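Linoleate 11-lipoxygenase (Gaeumannomyces graminis, PDB 5FX8) uses a catalytic manganese centre to oxygenate linoleic and alpha-linolenic acids to their 11S- and 13R-hydroperoxides. Local coordinates at residues P393-I405 against Q598-A610. Numbering follows the deposited sequence.
Sequences PHFPFYEDAHRLI and QGMPFVWTALNPA
Pro396, in the first turn of its helix, is the knob near the helix N-terminus: its ring sits between Gln598 and Met600. Pro396 CB lies 3.4 Å from Gln598 OE1, Pro396 CG meets the methyl CE of Met600 tip to tip, and Pro396 CB also approaches Trp604 CE3, more distantly. Just before the helix, the His394 ring has Gly599 CA over its centre, 4.2 Å from the centroid and 7° off the normal, a CH-pi contact.

One turn on, the Asp400 carboxylate and the Trp604 indole run antiparallel past one another, their planes 10° apart and Asp400 OD2 3.3 Å from Trp604 CZ3. The far rim of the indole (CH2) rests against CA and CB of Phe397; with CG anti to the backbone N (chi1 -179°), Trp604 extends to this helix face. Leu607 CD1 fills the hollow between Phe397, Asp400 and Ala401, 3.7 Å from Asp400 CB, while Leu607 CD2 meets Leu404 CD2. Leu404 CD1 touches Pro609.

No direct hydrogen bond crosses; two waters do the bridging. One donates to Glu399 OE1 and Gln598 OE1, the other donates to Asp400 OD2 (2.8 Å) and accepts from Leu607 N. Arg589 pairs with Asp400 and also binds Trp604 O.

The 598-610 loop runs alongside the start of helix 396-420, with Leu607 also packed on helix 460-481, which carries the manganese ligand His478, and Asn608 on helix 566-587.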
# COMPACT_ATOMS: atom_id res chain seq x y z
N PRO A 393 -17.89 -6.55 22.77
CA PRO A 393 -18.57 -7.55 21.95
C PRO A 393 -18.03 -7.69 20.53
O PRO A 393 -18.20 -8.75 19.93
CB PRO A 393 -20.04 -7.09 21.97
CG PRO A 393 -20.04 -5.73 22.51
CD PRO A 393 -18.84 -5.59 23.36
N HIS A 394 -17.38 -6.68 19.97
CA HIS A 394 -16.95 -6.72 18.58
C HIS A 394 -15.66 -5.94 18.43
O HIS A 394 -15.62 -4.75 18.74
CB HIS A 394 -18.01 -6.13 17.65
CG HIS A 394 -19.28 -6.90 17.63
ND1 HIS A 394 -19.39 -8.12 16.98
CD2 HIS A 394 -20.49 -6.64 18.16
CE1 HIS A 394 -20.62 -8.57 17.13
NE2 HIS A 394 -21.31 -7.70 17.85
N PHE A 395 -14.62 -6.62 17.97
CA PHE A 395 -13.31 -6.01 17.74
C PHE A 395 -12.82 -6.56 16.41
O PHE A 395 -12.03 -7.51 16.35
CB PHE A 395 -12.36 -6.34 18.90
CG PHE A 395 -11.12 -5.49 18.95
CD1 PHE A 395 -10.75 -4.69 17.89
CD2 PHE A 395 -10.31 -5.53 20.06
CE1 PHE A 395 -9.62 -3.97 17.94
CE2 PHE A 395 -9.18 -4.79 20.12
CZ PHE A 395 -8.83 -4.01 19.07
N PRO A 396 -13.32 -6.01 15.30
CA PRO A 396 -13.04 -6.63 14.00
C PRO A 396 -11.57 -6.68 13.64
O PRO A 396 -11.12 -7.67 13.06
CB PRO A 396 -13.84 -5.75 13.03
CG PRO A 396 -14.89 -5.22 13.82
CD PRO A 396 -14.34 -4.97 15.18
N PHE A 397 -10.80 -5.67 14.01
CA PHE A 397 -9.37 -5.75 13.77
C PHE A 397 -8.76 -6.92 14.51
O PHE A 397 -7.96 -7.66 13.95
CB PHE A 397 -8.69 -4.45 14.17
CG PHE A 397 -7.23 -4.58 14.34
CD1 PHE A 397 -6.39 -4.53 13.26
CD2 PHE A 397 -6.70 -4.77 15.58
CE1 PHE A 397 -5.06 -4.64 13.42
CE2 PHE A 397 -5.36 -4.89 15.74
CZ PHE A 397 -4.55 -4.83 14.66
N TYR A 398 -9.11 -7.11 15.78
CA TYR A 398 -8.56 -8.21 16.54
C TYR A 398 -8.95 -9.56 15.94
O TYR A 398 -8.15 -10.49 15.93
CB TYR A 398 -9.03 -8.09 17.99
CG TYR A 398 -8.50 -9.10 18.94
CD1 TYR A 398 -7.25 -9.66 18.76
CD2 TYR A 398 -9.25 -9.51 20.02
CE1 TYR A 398 -6.77 -10.56 19.62
CE2 TYR A 398 -8.78 -10.42 20.88
CZ TYR A 398 -7.54 -10.95 20.68
OH TYR A 398 -7.06 -11.88 21.54
N GLU A 399 -10.16 -9.69 15.42
CA GLU A 399 -10.59 -10.99 14.93
C GLU A 399 -9.91 -11.33 13.61
O GLU A 399 -9.36 -12.42 13.44
CB GLU A 399 -12.11 -11.03 14.81
CG GLU A 399 -12.86 -10.84 16.14
CD GLU A 399 -14.17 -10.02 16.03
OE1 GLU A 399 -14.72 -9.84 14.91
OE2 GLU A 399 -14.67 -9.56 17.08
N ASP A 400 -9.94 -10.38 12.67
CA ASP A 400 -9.20 -10.56 11.43
C ASP A 400 -7.71 -10.75 11.67
O ASP A 400 -7.09 -11.63 11.07
CB ASP A 400 -9.47 -9.38 10.50
CG ASP A 400 -10.80 -9.50 9.82
OD1 ASP A 400 -11.38 -10.58 9.98
OD2 ASP A 400 -11.28 -8.58 9.13
N ALA A 401 -7.13 -9.96 12.58
CA ALA A 401 -5.73 -10.09 12.93
C ALA A 401 -5.42 -11.45 13.54
O ALA A 401 -4.39 -12.06 13.24
CB ALA A 401 -5.31 -8.98 13.91
N HIS A 402 -6.28 -11.92 14.42
CA HIS A 402 -6.07 -13.21 15.04
C HIS A 402 -6.07 -14.32 14.00
O HIS A 402 -5.21 -15.21 14.04
CB HIS A 402 -7.13 -13.45 16.09
CG HIS A 402 -7.12 -14.84 16.62
ND1 HIS A 402 -6.25 -15.25 17.60
CD2 HIS A 402 -7.86 -15.92 16.28
CE1 HIS A 402 -6.45 -16.53 17.85
NE2 HIS A 402 -7.42 -16.96 17.06
N ARG A 403 -6.98 -14.27 13.03
CA ARG A 403 -6.96 -15.29 11.99
C ARG A 403 -5.66 -15.23 11.19
O ARG A 403 -4.94 -16.23 11.07
CB ARG A 403 -8.17 -15.18 11.08
CG ARG A 403 -9.45 -15.37 11.78
CD ARG A 403 -10.62 -15.21 10.84
NE ARG A 403 -11.87 -14.98 11.56
CZ ARG A 403 -12.69 -15.94 12.00
NH1 ARG A 403 -12.41 -17.21 11.80
NH2 ARG A 403 -13.80 -15.61 12.63
N LEU A 404 -5.35 -14.06 10.63
CA LEU A 404 -4.19 -13.97 9.74
C LEU A 404 -2.90 -14.32 10.48
O LEU A 404 -2.08 -15.09 9.98
CB LEU A 404 -4.11 -12.58 9.13
CG LEU A 404 -2.91 -12.34 8.21
CD1 LEU A 404 -2.89 -13.26 6.96
CD2 LEU A 404 -2.84 -10.87 7.83
N ILE A 405 -2.72 -13.76 11.68
CA ILE A 405 -1.53 -14.07 12.46
C ILE A 405 -1.47 -15.56 12.75
O ILE A 405 -0.38 -16.13 12.78
CB ILE A 405 -1.49 -13.24 13.74
CG1 ILE A 405 -1.20 -11.79 13.41
CG2 ILE A 405 -0.43 -13.73 14.65
CD1 ILE A 405 -1.17 -10.82 14.60
N GLN A 598 -19.63 -7.33 10.89
CA GLN A 598 -18.83 -7.43 12.11
C GLN A 598 -19.29 -6.42 13.15
O GLN A 598 -18.48 -5.86 13.88
CB GLN A 598 -17.35 -7.24 11.85
CG GLN A 598 -16.81 -7.99 10.70
CD GLN A 598 -15.40 -7.60 10.40
OE1 GLN A 598 -14.46 -8.29 10.80
NE2 GLN A 598 -15.22 -6.49 9.70
N GLY A 599 -20.58 -6.14 13.18
CA GLY A 599 -21.11 -5.24 14.18
C GLY A 599 -20.94 -3.78 13.85
O GLY A 599 -20.95 -2.96 14.75
N MET A 600 -20.81 -3.45 12.57
CA MET A 600 -20.44 -2.13 12.10
C MET A 600 -21.28 -1.75 10.90
O MET A 600 -21.62 -2.60 10.09
CB MET A 600 -18.98 -2.08 11.64
CG MET A 600 -17.95 -2.19 12.67
SD MET A 600 -16.31 -1.97 11.95
CE MET A 600 -15.48 -1.96 13.47
N PRO A 601 -21.53 -0.48 10.72
CA PRO A 601 -22.31 -0.04 9.56
C PRO A 601 -21.52 0.10 8.28
O PRO A 601 -21.98 0.77 7.35
CB PRO A 601 -22.86 1.32 10.02
CG PRO A 601 -22.71 1.32 11.47
CD PRO A 601 -21.50 0.55 11.76
N PHE A 602 -20.33 -0.49 8.22
CA PHE A 602 -19.56 -0.54 6.98
C PHE A 602 -18.80 -1.85 6.91
O PHE A 602 -18.55 -2.51 7.92
CB PHE A 602 -18.59 0.65 6.84
CG PHE A 602 -17.46 0.67 7.83
CD1 PHE A 602 -17.65 1.16 9.12
CD2 PHE A 602 -16.20 0.25 7.46
CE1 PHE A 602 -16.61 1.20 10.03
CE2 PHE A 602 -15.17 0.29 8.35
CZ PHE A 602 -15.38 0.77 9.65
N VAL A 603 -18.44 -2.22 5.69
CA VAL A 603 -17.69 -3.44 5.43
C VAL A 603 -16.21 -3.10 5.41
O VAL A 603 -15.77 -2.27 4.62
CB VAL A 603 -18.11 -4.07 4.10
CG1 VAL A 603 -17.27 -5.24 3.84
CG2 VAL A 603 -19.55 -4.46 4.15
N TRP A 604 -15.45 -3.77 6.26
CA TRP A 604 -14.04 -3.50 6.45
C TRP A 604 -13.25 -4.72 5.99
O TRP A 604 -13.59 -5.85 6.37
CB TRP A 604 -13.78 -3.17 7.92
CG TRP A 604 -12.37 -2.85 8.25
CD1 TRP A 604 -11.71 -1.70 7.96
CD2 TRP A 604 -11.45 -3.69 8.93
NE1 TRP A 604 -10.43 -1.77 8.41
CE2 TRP A 604 -10.24 -2.99 9.01
CE3 TRP A 604 -11.52 -4.97 9.47
CZ2 TRP A 604 -9.10 -3.52 9.61
CZ3 TRP A 604 -10.39 -5.51 10.07
CH2 TRP A 604 -9.20 -4.79 10.14
N THR A 605 -12.24 -4.50 5.13
CA THR A 605 -11.54 -5.59 4.47
C THR A 605 -10.05 -5.36 4.40
O THR A 605 -9.39 -5.88 3.50
CB THR A 605 -12.04 -5.79 3.05
OG1 THR A 605 -11.80 -4.60 2.31
CG2 THR A 605 -13.50 -6.12 3.02
N ALA A 606 -9.50 -4.57 5.32
CA ALA A 606 -8.15 -4.06 5.18
C ALA A 606 -7.11 -5.13 5.39
O ALA A 606 -5.93 -4.91 5.09
CB ALA A 606 -7.89 -2.97 6.19
N LEU A 607 -7.51 -6.27 5.94
CA LEU A 607 -6.58 -7.33 6.25
C LEU A 607 -6.74 -8.50 5.32
O LEU A 607 -6.22 -9.58 5.62
CB LEU A 607 -6.76 -7.75 7.69
CG LEU A 607 -5.97 -6.93 8.68
CD1 LEU A 607 -6.40 -7.35 10.02
CD2 LEU A 607 -4.50 -7.20 8.44
N ASN A 608 -7.48 -8.33 4.22
CA ASN A 608 -7.64 -9.34 3.18
C ASN A 608 -6.27 -9.71 2.62
O ASN A 608 -5.63 -8.87 1.98
CB ASN A 608 -8.54 -8.81 2.07
CG ASN A 608 -8.93 -9.89 1.05
OD1 ASN A 608 -8.25 -10.90 0.90
ND2 ASN A 608 -10.04 -9.68 0.38
N PRO A 609 -5.81 -10.95 2.82
CA PRO A 609 -4.49 -11.33 2.31
C PRO A 609 -4.45 -11.49 0.81
O PRO A 609 -3.37 -11.58 0.25
CB PRO A 609 -4.22 -12.66 3.02
CG PRO A 609 -5.51 -13.18 3.34
CD PRO A 609 -6.45 -12.06 3.53
N ALA A 610 -5.58 -11.54 0.13
CA ALA A 610 -5.56 -11.62 -1.32
C ALA A 610 -5.38 -10.27 -1.97
O ALA A 610 -5.09 -10.21 -3.16
CB ALA A 610 -6.84 -12.24 -1.84
O HOH W 1 -14.69 -10.50 12.37
O HOH W 2 -10.00 -6.88 7.27